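Long-range contacts in tyrosinase (Aspergillus oryzae, PDB 6JU8), which probably oxidises L-tyrosine and L-dopa to L-dopaquinone with molecular oxygen, using a centre of two copper ions: residues A[104-109]-A[409-414]; A[268-273]-A[332-337]. The protein carries 1 engineered substitution. One frame throughout, in Å; residues are numbered along the deposited sequence.

How the interactions relate
Following the chain from the N terminus, helix 103-129 comes first and carries residues 104-109. These meet residues 409-414 much later in the chain, so interaction 1 closes a long loop of 299 intervening residues. Interaction 2 forms wholly within that loop. There the segment after helix 258-267 meets helix 328-340, with 58 residues between the two segments. The contacts nest and do not cross. Interaction 1 ties a helix that supplies a ligand of one copper to the segment that enters strand 412-415. Interaction 2 ties a surface loop to a helix that supplies two ligands of the other. Their centres are about 26 Å apart and they do not touch, but one water binds both copper ions.

Interaction 1: residues A[104-109]-A[409-414]; sequences PTWHRV and RPFHRF. With CU (copper (II) ion), chain C.
Trp106 donates its indole N-H to the backbone carbonyl of Arg409, with NE1 2.8 Å from O. The bond is nearly straight, at 166°. The oxygen sits at the indole edge, in the ring plane, while the donor is tilted from the carbonyl plane of Arg409. Phe411 meets the same indole over one face. Its CE2 lies 3.4 Å from CE2 of Trp106, and its CZ lies 3.5 Å from CZ2 of Trp106. The five-membered ring of Trp106 and the Phe411 ring meet obliquely, their planes 40° apart. One partner at the edge and one over a face should together limit rotation of the indole. Val109, less than one helical turn further on, adds CG1, which lies 3.5 Å from CD2 of Phe411. The two side chains point opposite ways as they pass. Pro410 also backs the phenyl ring, with its CD over the ring centre. A cis peptide bond precedes this proline.

The Trp106 indole leaves the helix with CG anti to the backbone N (chi1 -173°). This brings its six-membered ring beside the next residue, with CE3 3.5 Å above the centre of the His107 imidazole. His107 binds a copper ion through NE2 at 2.0 Å, and His71 and His98 bind the same ion. Trp106 is therefore a second-shell residue. The other imidazole nitrogen, ND1, is hydrogen-bonded to the Phe103 carbonyl, and the His107 ring also stacks with His376.

The contact is buried. It joins helix 103-129 to the chain around the start of the antiparallel pair 412-415 and 420-423. Elsewhere on the same helix, Arg108 makes a salt bridge to Asp380 of helix 371-389.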
ATOM      1  N   PRO A 104     -18.348  -6.572 -25.287  1.00  8.17           N
ATOM      2  CA  PRO A 104     -17.315  -5.640 -25.787  1.00  9.55           C
ATOM      3  C   PRO A 104     -17.884  -4.316 -26.242  1.00  8.84           C
ATOM      4  O   PRO A 104     -17.203  -3.281 -26.132  1.00  9.36           O
ATOM      5  CB  PRO A 104     -16.708  -6.402 -26.981  1.00  9.85           C
ATOM      6  CG  PRO A 104     -17.034  -7.847 -26.700  1.00  9.68           C
ATOM      7  CD  PRO A 104     -18.422  -7.817 -26.088  1.00  8.91           C
ATOM      8  N   THR A 105     -19.105  -4.319 -26.815  1.00  9.31           N
ATOM      9  CA  THR A 105     -19.588  -3.053 -27.390  1.00  8.96           C
ATOM     10  C   THR A 105     -20.163  -2.142 -26.328  1.00  9.51           C
ATOM     11  O   THR A 105     -19.965  -0.911 -26.370  1.00  9.32           O
ATOM     12  CB  THR A 105     -20.596  -3.329 -28.523  1.00  9.75           C
ATOM     13  OG1 THR A 105     -21.539  -4.273 -28.009  1.00 10.06           O
ATOM     14  CG2 THR A 105     -19.868  -3.929 -29.724  1.00 11.01           C
ATOM     15  N   TRP A 106     -20.839  -2.716 -25.325  1.00  9.03           N
ATOM     16  CA  TRP A 106     -21.266  -1.855 -24.199  1.00  9.04           C
ATOM     17  C   TRP A 106     -20.055  -1.168 -23.606  1.00  8.66           C
ATOM     18  O   TRP A 106     -20.047   0.048 -23.352  1.00  9.35           O
ATOM     19  CB  TRP A 106     -22.032  -2.706 -23.151  1.00  9.71           C
ATOM     20  CG  TRP A 106     -22.623  -1.800 -22.101  1.00  8.90           C
ATOM     21  CD1 TRP A 106     -23.882  -1.265 -22.131  1.00  9.85           C
ATOM     22  CD2 TRP A 106     -22.003  -1.323 -20.912  1.00  9.00           C
ATOM     23  NE1 TRP A 106     -24.096  -0.464 -21.020  1.00  9.44           N
ATOM     24  CE2 TRP A 106     -22.943  -0.490 -20.266  1.00 10.02           C
ATOM     25  CE3 TRP A 106     -20.732  -1.499 -20.335  1.00  9.24           C
ATOM     26  CZ2 TRP A 106     -22.658   0.160 -19.062  1.00  9.94           C
ATOM     27  CZ3 TRP A 106     -20.458  -0.859 -19.139  1.00  8.61           C
ATOM     28  CH2 TRP A 106     -21.413  -0.030 -18.508  1.00 10.53           C
ATOM     29  N   HIS A 107     -18.979  -1.937 -23.351  1.00  8.45           N
ATOM     30  CA  HIS A 107     -17.806  -1.334 -22.723  1.00  8.38           C
ATOM     31  C   HIS A 107     -17.069  -0.400 -23.659  1.00  8.44           C
ATOM     32  O   HIS A 107     -16.462   0.574 -23.165  1.00  9.26           O
ATOM     33  CB  HIS A 107     -16.880  -2.432 -22.173  1.00  8.83           C
ATOM     34  CG  HIS A 107     -17.434  -3.080 -20.949  1.00  9.40           C
ATOM     35  ND1 HIS A 107     -18.325  -4.147 -20.963  1.00  9.65           N
ATOM     36  CD2 HIS A 107     -17.253  -2.803 -19.637  1.00  9.80           C
ATOM     37  CE1 HIS A 107     -18.636  -4.490 -19.712  1.00  9.81           C
ATOM     38  NE2 HIS A 107     -18.006  -3.680 -18.883  1.00 10.59           N
ATOM     39  N   ARG A 108     -17.130  -0.589 -24.976  1.00  8.79           N
ATOM     40  CA  ARG A 108     -16.519   0.348 -25.910  1.00  9.14           C
ATOM     41  C   ARG A 108     -17.130   1.724 -25.704  1.00  8.58           C
ATOM     42  O   ARG A 108     -16.409   2.735 -25.652  1.00 10.14           O
ATOM     43  CB  ARG A 108     -16.711  -0.145 -27.350  1.00  9.85           C
ATOM     44  CG  ARG A 108     -16.203   0.873 -28.391  1.00 10.16           C
ATOM     45  CD  ARG A 108     -16.016   0.236 -29.770  1.00 10.32           C
ATOM     46  NE  ARG A 108     -14.864  -0.655 -29.785  1.00  9.33           N
ATOM     47  CZ  ARG A 108     -14.549  -1.513 -30.735  1.00 10.04           C
ATOM     48  NH1 ARG A 108     -15.267  -1.649 -31.847  1.00 11.24           N
ATOM     49  NH2 ARG A 108     -13.465  -2.276 -30.580  1.00 10.25           N
ATOM     50  N   VAL A 109     -18.467   1.783 -25.594  1.00  9.48           N
ATOM     51  CA  VAL A 109     -19.126   3.079 -25.388  1.00  9.65           C
ATOM     52  C   VAL A 109     -18.793   3.632 -24.015  1.00  9.26           C
ATOM     53  O   VAL A 109     -18.545   4.844 -23.854  1.00  9.71           O
ATOM     54  CB  VAL A 109     -20.648   2.952 -25.587  1.00 10.22           C
ATOM     55  CG1 VAL A 109     -21.321   4.320 -25.399  1.00 12.04           C
ATOM     56  CG2 VAL A 109     -21.037   2.412 -26.962  1.00 11.67           C
ATOM     57  N   ARG A 409     -28.024   0.750 -23.150  1.00 12.69           N
ATOM     58  CA  ARG A 409     -28.417   1.680 -22.090  1.00 11.48           C
ATOM     59  C   ARG A 409     -27.280   1.806 -21.093  1.00 10.17           C
ATOM     60  O   ARG A 409     -26.604   0.805 -20.810  1.00 11.51           O
ATOM     61  CB  ARG A 409     -29.688   1.148 -21.405  1.00 12.52           C
ATOM     62  CG  ARG A 409     -30.894   1.079 -22.346  1.00 16.76           C
ATOM     63  CD  ARG A 409     -32.169   0.708 -21.576  1.00 24.68           C
ATOM     64  NE  ARG A 409     -31.827  -0.064 -20.389  1.00 32.25           N
ATOM     65  CZ  ARG A 409     -32.339   0.095 -19.178  1.00 34.30           C
ATOM     66  NH1 ARG A 409     -31.951  -0.660 -18.154  1.00 34.77           N
ATOM     67  NH2 ARG A 409     -33.268   1.029 -18.974  1.00 38.77           N
ATOM     68  N   PRO A 410     -27.036   2.972 -20.511  1.00 11.49           N
ATOM     69  CA  PRO A 410     -27.828   4.186 -20.606  1.00 11.43           C
ATOM     70  C   PRO A 410     -27.288   5.233 -21.565  1.00 10.72           C
ATOM     71  O   PRO A 410     -27.565   6.434 -21.417  1.00 13.96           O
ATOM     72  CB  PRO A 410     -27.676   4.695 -19.151  1.00 11.61           C
ATOM     73  CG  PRO A 410     -26.201   4.486 -18.914  1.00 12.01           C
ATOM     74  CD  PRO A 410     -25.939   3.120 -19.516  1.00 11.76           C
ATOM     75  N   PHE A 411     -26.556   4.813 -22.583  1.00  9.99           N
ATOM     76  CA  PHE A 411     -25.736   5.707 -23.376  1.00 10.38           C
ATOM     77  C   PHE A 411     -26.511   6.325 -24.535  1.00 10.72           C
ATOM     78  O   PHE A 411     -26.959   5.599 -25.412  1.00 12.68           O
ATOM     79  CB  PHE A 411     -24.516   4.954 -23.900  1.00 11.34           C
ATOM     80  CG  PHE A 411     -23.687   4.308 -22.813  1.00 10.70           C
ATOM     81  CD1 PHE A 411     -23.281   5.049 -21.704  1.00 11.12           C
ATOM     82  CD2 PHE A 411     -23.302   2.977 -22.913  1.00 10.31           C
ATOM     83  CE1 PHE A 411     -22.491   4.450 -20.719  1.00 10.83           C
ATOM     84  CE2 PHE A 411     -22.499   2.392 -21.958  1.00 10.04           C
ATOM     85  CZ  PHE A 411     -22.086   3.143 -20.865  1.00 10.69           C
ATOM     86  N   HIS A 412     -26.619   7.639 -24.526  1.00 11.97           N
ATOM     87  CA  HIS A 412     -27.369   8.381 -25.539  1.00 13.45           C
ATOM     88  C   HIS A 412     -26.457   8.961 -26.617  1.00 13.58           C
ATOM     89  O   HIS A 412     -25.323   9.368 -26.352  1.00 14.54           O
ATOM     90  CB  HIS A 412     -28.152   9.519 -24.894  1.00 13.96           C
ATOM     91  CG  HIS A 412     -29.276   9.027 -24.034  1.00 14.72           C
ATOM     92  ND1 HIS A 412     -29.308   9.278 -22.685  1.00 16.51           N
ATOM     93  CD2 HIS A 412     -30.404   8.352 -24.306  1.00 20.38           C
ATOM     94  CE1 HIS A 412     -30.401   8.762 -22.151  1.00 17.90           C
ATOM     95  NE2 HIS A 412     -31.091   8.197 -23.126  1.00 18.50           N
ATOM     96  N   ARG A 413     -26.994   9.027 -27.833  1.00 15.08           N
ATOM     97  CA  ARG A 413     -26.319   9.676 -28.936  1.00 14.91           C
ATOM     98  C   ARG A 413     -27.336  10.413 -29.805  1.00 14.45           C
ATOM     99  O   ARG A 413     -28.537  10.138 -29.772  1.00 15.43           O
ATOM    100  CB  ARG A 413     -25.531   8.685 -29.787  1.00 17.90           C
ATOM    101  CG  ARG A 413     -26.367   7.506 -30.269  1.00 17.24           C
ATOM    102  CD  ARG A 413     -25.546   6.502 -31.054  1.00 23.09           C
ATOM    103  NE  ARG A 413     -24.937   7.086 -32.242  1.00 30.27           N
ATOM    104  CZ  ARG A 413     -25.551   7.168 -33.415  1.00 34.90           C
ATOM    105  NH1 ARG A 413     -26.785   6.715 -33.599  1.00 32.31           N
ATOM    106  NH2 ARG A 413     -24.887   7.728 -34.420  1.00 40.19           N
ATOM    107  N   PHE A 414     -26.806  11.312 -30.607  1.00 17.79           N
ATOM    108  CA  PHE A 414     -27.619  12.026 -31.581  1.00 19.42           C
ATOM    109  C   PHE A 414     -27.506  11.274 -32.903  1.00 23.98           C
ATOM    110  O   PHE A 414     -26.374  11.065 -33.367  1.00 29.01           O
ATOM    111  CB  PHE A 414     -27.145  13.468 -31.654  1.00 24.50           C
ATOM    112  CG  PHE A 414     -27.903  14.379 -32.577  1.00 30.18           C
ATOM    113  CD1 PHE A 414     -29.178  14.815 -32.263  1.00 31.06           C
ATOM    114  CD2 PHE A 414     -27.317  14.808 -33.758  1.00 33.51           C
ATOM    115  CE1 PHE A 414     -29.866  15.664 -33.116  1.00 30.41           C
ATOM    116  CE2 PHE A 414     -28.003  15.652 -34.609  1.00 35.21           C
ATOM    117  CZ  PHE A 414     -29.275  16.079 -34.289  1.00 33.00           C
TER
HETATM  118 CU    CU C 501     -18.227  -4.291 -16.996  0.51 14.86          CU
HETATM  119  O   HOH W   1     -16.520  -4.899 -16.338  1.00 22.12           O

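Interaction 2: residues A[268-273]-A[332-337]; sequences HPWYQN and HNNVHN. With CU (copper (II) ion), chain D.
Asn334 offers its buried amide to the loop 268-273, and OD1 takes two donors. The backbone N of Tyr271 lies 3.0 Å from OD1 of Asn334, in the carbonyl plane and on a lone pair. Water 2 donates to OD1 of Asn334 from 2.8 Å, and itself accepts from ND2 of Asn337. The other end of the amide donates. ND2 of Asn334 lies 2.9 Å from OE1 of Gln272, and the bond is almost straight at 173°. ND2 is also bonded to the Ala330 carbonyl. Donors at OD1 and acceptors at ND2 together fix the rotation of the amide.

Two aromatic rings flank the group. Trp270 turns its edge to it, with CE3 3.4 Å from ND2 of Asn334 and ring and amide planes 76° apart. Its indole NE1 is bonded elsewhere, to the Pro281 carbonyl. Tyr271 has CG between its backbone N and carbonyl carbon (chi1 68°). The ring then slants across the helix face, past Asn334 to Asn333, whose ND2 donates to OH of Tyr271 at 3.0 Å. That hydroxyl also pairs with Glu311. Gln272 folds back over the same ring, its CD 3.5 Å above the centre of the Tyr271 ring, and its NE2 is bonded to Glu311 as well.

Asn333 links this polar network to the metal site. Its OD1 accepts a weak bond from ND1 of His332, which also donates to the Glu329 carbonyl. NE2 of His332 is 2.2 Å from the copper ion, and NE2 of His336 is 1.9 Å from it. His376 of helix 371-389 is the third histidine. Both segments belong to the common central domain of tyrosinase, which holds the copper sites. Two histidines one helical turn apart, joined by a third from another helix, are characteristic of the CuB site of tyrosinases.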
ATOM      1  N   HIS A 268      -0.845 -16.232 -12.713  1.00 10.39           N
ATOM      2  CA  HIS A 268      -2.027 -16.480 -13.521  1.00 10.40           C
ATOM      3  C   HIS A 268      -2.930 -17.588 -13.010  1.00 10.62           C
ATOM      4  O   HIS A 268      -3.193 -18.545 -13.747  1.00 12.45           O
ATOM      5  CB  HIS A 268      -1.603 -16.726 -14.978  1.00 12.82           C
ATOM      6  CG  HIS A 268      -0.597 -17.806 -15.191  1.00 11.98           C
ATOM      7  ND1 HIS A 268      -0.897 -19.146 -15.215  1.00 15.58           N
ATOM      8  CD2 HIS A 268       0.739 -17.717 -15.407  1.00 11.75           C
ATOM      9  CE1 HIS A 268       0.203 -19.862 -15.413  1.00 15.94           C
ATOM     10  NE2 HIS A 268       1.199 -19.015 -15.558  1.00 14.60           N
ATOM     11  N   PRO A 269      -3.466 -17.476 -11.796  1.00 11.08           N
ATOM     12  CA  PRO A 269      -4.373 -18.521 -11.295  1.00 11.78           C
ATOM     13  C   PRO A 269      -5.749 -18.415 -11.919  1.00 11.08           C
ATOM     14  O   PRO A 269      -6.657 -17.780 -11.379  1.00 12.72           O
ATOM     15  CB  PRO A 269      -4.377 -18.228  -9.793  1.00 13.93           C
ATOM     16  CG  PRO A 269      -4.129 -16.760  -9.677  1.00 12.85           C
ATOM     17  CD  PRO A 269      -3.222 -16.403 -10.819  1.00 12.14           C
ATOM     18  N   TRP A 270      -5.877 -19.051 -13.097  1.00 11.92           N
ATOM     19  CA  TRP A 270      -7.140 -19.017 -13.828  1.00 12.16           C
ATOM     20  C   TRP A 270      -8.255 -19.628 -12.987  1.00 12.02           C
ATOM     21  O   TRP A 270      -8.018 -20.688 -12.378  1.00 15.29           O
ATOM     22  CB  TRP A 270      -7.050 -19.839 -15.128  1.00 11.75           C
ATOM     23  CG  TRP A 270      -5.895 -19.381 -15.983  1.00 10.93           C
ATOM     24  CD1 TRP A 270      -4.669 -19.968 -16.136  1.00 11.01           C
ATOM     25  CD2 TRP A 270      -5.866 -18.223 -16.824  1.00 10.18           C
ATOM     26  NE1 TRP A 270      -3.885 -19.245 -17.007  1.00 11.00           N
ATOM     27  CE2 TRP A 270      -4.602 -18.167 -17.441  1.00 10.22           C
ATOM     28  CE3 TRP A 270      -6.820 -17.237 -17.098  1.00 10.45           C
ATOM     29  CZ2 TRP A 270      -4.259 -17.143 -18.327  1.00 11.05           C
ATOM     30  CZ3 TRP A 270      -6.454 -16.226 -17.979  1.00 10.20           C
ATOM     31  CH2 TRP A 270      -5.200 -16.173 -18.583  1.00 10.68           C
ATOM     32  N   TYR A 271      -9.447 -19.047 -12.961  1.00 11.31           N
ATOM     33  CA  TYR A 271     -10.519 -19.653 -12.156  1.00 13.53           C
ATOM     34  C   TYR A 271     -11.205 -20.803 -12.899  1.00 15.41           C
ATOM     35  O   TYR A 271     -11.815 -21.690 -12.279  1.00 18.22           O
ATOM     36  CB  TYR A 271     -11.537 -18.620 -11.670  1.00 16.06           C
ATOM     37  CG  TYR A 271     -12.421 -17.977 -12.719  1.00 15.25           C
ATOM     38  CD1 TYR A 271     -13.553 -18.608 -13.221  1.00 16.18           C
ATOM     39  CD2 TYR A 271     -12.101 -16.715 -13.216  1.00 14.19           C
ATOM     40  CE1 TYR A 271     -14.371 -18.030 -14.190  1.00 18.20           C
ATOM     41  CE2 TYR A 271     -12.900 -16.132 -14.175  1.00 15.64           C
ATOM     42  CZ  TYR A 271     -14.026 -16.776 -14.657  1.00 19.11           C
ATOM     43  OH  TYR A 271     -14.802 -16.152 -15.620  1.00 19.66           O
ATOM     44  N   GLN A 272     -11.122 -20.810 -14.222  1.00 14.76           N
ATOM     45  CA  GLN A 272     -11.772 -21.867 -14.998  1.00 16.19           C
ATOM     46  C   GLN A 272     -11.058 -23.209 -14.830  1.00 20.26           C
ATOM     47  O   GLN A 272      -9.866 -23.254 -14.534  1.00 19.47           O
ATOM     48  CB  GLN A 272     -11.781 -21.473 -16.474  1.00 17.67           C
ATOM     49  CG  GLN A 272     -12.709 -20.333 -16.848  1.00 16.54           C
ATOM     50  CD  GLN A 272     -12.009 -18.992 -16.700  1.00 15.26           C
ATOM     51  OE1 GLN A 272     -10.917 -18.863 -16.140  1.00 15.16           O
ATOM     52  NE2 GLN A 272     -12.676 -17.955 -17.171  1.00 19.85           N
ATOM     53  N   ASN A 273     -11.830 -24.279 -15.017  1.00 20.22           N
ATOM     54  CA  ASN A 273     -11.309 -25.645 -15.054  1.00 22.26           C
ATOM     55  C   ASN A 273     -10.528 -25.865 -16.347  1.00 21.78           C
ATOM     56  O   ASN A 273     -11.151 -25.872 -17.415  1.00 24.13           O
ATOM     57  CB  ASN A 273     -12.485 -26.606 -14.954  1.00 29.46           C
ATOM     58  CG  ASN A 273     -12.158 -28.061 -15.194  1.00 35.59           C
ATOM     59  OD1 ASN A 273     -10.993 -28.457 -15.155  1.00 40.03           O
ATOM     60  ND2 ASN A 273     -13.195 -28.865 -15.435  1.00 45.23           N
ATOM     61  N   HIS A 332     -10.586 -11.259 -19.422  1.00  8.72           N
ATOM     62  CA  HIS A 332     -10.873 -10.014 -18.715  1.00  8.10           C
ATOM     63  C   HIS A 332     -11.327 -10.258 -17.284  1.00  8.68           C
ATOM     64  O   HIS A 332     -10.949  -9.484 -16.393  1.00  8.87           O
ATOM     65  CB  HIS A 332     -11.938  -9.258 -19.512  1.00 11.03           C
ATOM     66  CG  HIS A 332     -12.986  -8.534 -18.732  1.00  9.78           C
ATOM     67  ND1 HIS A 332     -14.116  -9.148 -18.215  1.00 11.13           N
ATOM     68  CD2 HIS A 332     -13.112  -7.219 -18.431  1.00  9.40           C
ATOM     69  CE1 HIS A 332     -14.871  -8.236 -17.622  1.00 11.00           C
ATOM     70  NE2 HIS A 332     -14.285  -7.035 -17.728  1.00 10.19           N
ATOM     71  N   ASN A 333     -12.125 -11.291 -17.029  1.00  8.89           N
ATOM     72  CA  ASN A 333     -12.628 -11.603 -15.682  1.00  8.90           C
ATOM     73  C   ASN A 333     -11.478 -12.008 -14.785  1.00  8.63           C
ATOM     74  O   ASN A 333     -11.416 -11.594 -13.618  1.00 10.32           O
ATOM     75  CB  ASN A 333     -13.616 -12.769 -15.787  1.00 10.83           C
ATOM     76  CG  ASN A 333     -14.962 -12.432 -16.400  1.00 10.51           C
ATOM     77  OD1 ASN A 333     -15.253 -11.286 -16.689  1.00 12.00           O
ATOM     78  ND2 ASN A 333     -15.748 -13.483 -16.632  1.00 12.44           N
ATOM     79  N   ASN A 334     -10.581 -12.838 -15.297  1.00  8.52           N
ATOM     80  CA  ASN A 334      -9.408 -13.237 -14.522  1.00  8.66           C
ATOM     81  C   ASN A 334      -8.564 -12.013 -14.197  1.00  8.28           C
ATOM     82  O   ASN A 334      -8.094 -11.855 -13.058  1.00  9.23           O
ATOM     83  CB  ASN A 334      -8.614 -14.282 -15.306  1.00  9.94           C
ATOM     84  CG  ASN A 334      -9.222 -15.655 -15.158  1.00  9.87           C
ATOM     85  OD1 ASN A 334      -9.017 -16.327 -14.142  1.00 10.16           O
ATOM     86  ND2 ASN A 334      -9.940 -16.105 -16.176  1.00 10.99           N
ATOM     87  N   VAL A 335      -8.315 -11.128 -15.165  1.00  7.99           N
ATOM     88  CA  VAL A 335      -7.482  -9.956 -14.870  1.00  8.48           C
ATOM     89  C   VAL A 335      -8.141  -9.100 -13.806  1.00  8.43           C
ATOM     90  O   VAL A 335      -7.461  -8.619 -12.887  1.00  8.75           O
ATOM     91  CB  VAL A 335      -7.188  -9.170 -16.159  1.00  8.60           C
ATOM     92  CG1 VAL A 335      -6.439  -7.900 -15.811  1.00  9.91           C
ATOM     93  CG2 VAL A 335      -6.377 -10.033 -17.112  1.00 10.40           C
ATOM     94  N   HIS A 336      -9.468  -8.907 -13.837  1.00  9.16           N
ATOM     95  CA  HIS A 336     -10.153  -8.214 -12.740  1.00  8.91           C
ATOM     96  C   HIS A 336      -9.816  -8.854 -11.390  1.00  8.58           C
ATOM     97  O   HIS A 336      -9.489  -8.170 -10.414  1.00  9.00           O
ATOM     98  CB  HIS A 336     -11.664  -8.293 -12.942  1.00  8.28           C
ATOM     99  CG  HIS A 336     -12.298  -7.167 -13.692  1.00  8.43           C
ATOM    100  ND1 HIS A 336     -12.501  -5.928 -13.115  1.00 10.48           N
ATOM    101  CD2 HIS A 336     -12.816  -7.079 -14.940  1.00  9.37           C
ATOM    102  CE1 HIS A 336     -13.120  -5.133 -13.963  1.00 10.18           C
ATOM    103  NE2 HIS A 336     -13.294  -5.785 -15.100  1.00  9.36           N
ATOM    104  N   ASN A 337      -9.904 -10.191 -11.324  1.00  8.58           N
ATOM    105  CA  ASN A 337      -9.635 -10.874 -10.052  1.00  9.09           C
ATOM    106  C   ASN A 337      -8.199 -10.631  -9.602  1.00  8.32           C
ATOM    107  O   ASN A 337      -7.937 -10.400  -8.408  1.00  9.58           O
ATOM    108  CB  ASN A 337      -9.868 -12.377 -10.206  1.00 10.60           C
ATOM    109  CG  ASN A 337     -11.344 -12.718 -10.281  1.00 10.91           C
ATOM    110  OD1 ASN A 337     -12.196 -11.935  -9.883  1.00 14.48           O
ATOM    111  ND2 ASN A 337     -11.600 -13.923 -10.787  1.00 15.39           N
TER
HETATM  112 CU    CU D 502     -14.280  -5.171 -16.596  0.53 10.87          CU
HETATM  113  O   HOH W   2      -9.249 -15.531 -11.487  1.00 14.36           O
HETATM  114  O   HOH W   1     -16.520  -4.899 -16.338  1.00 22.12           O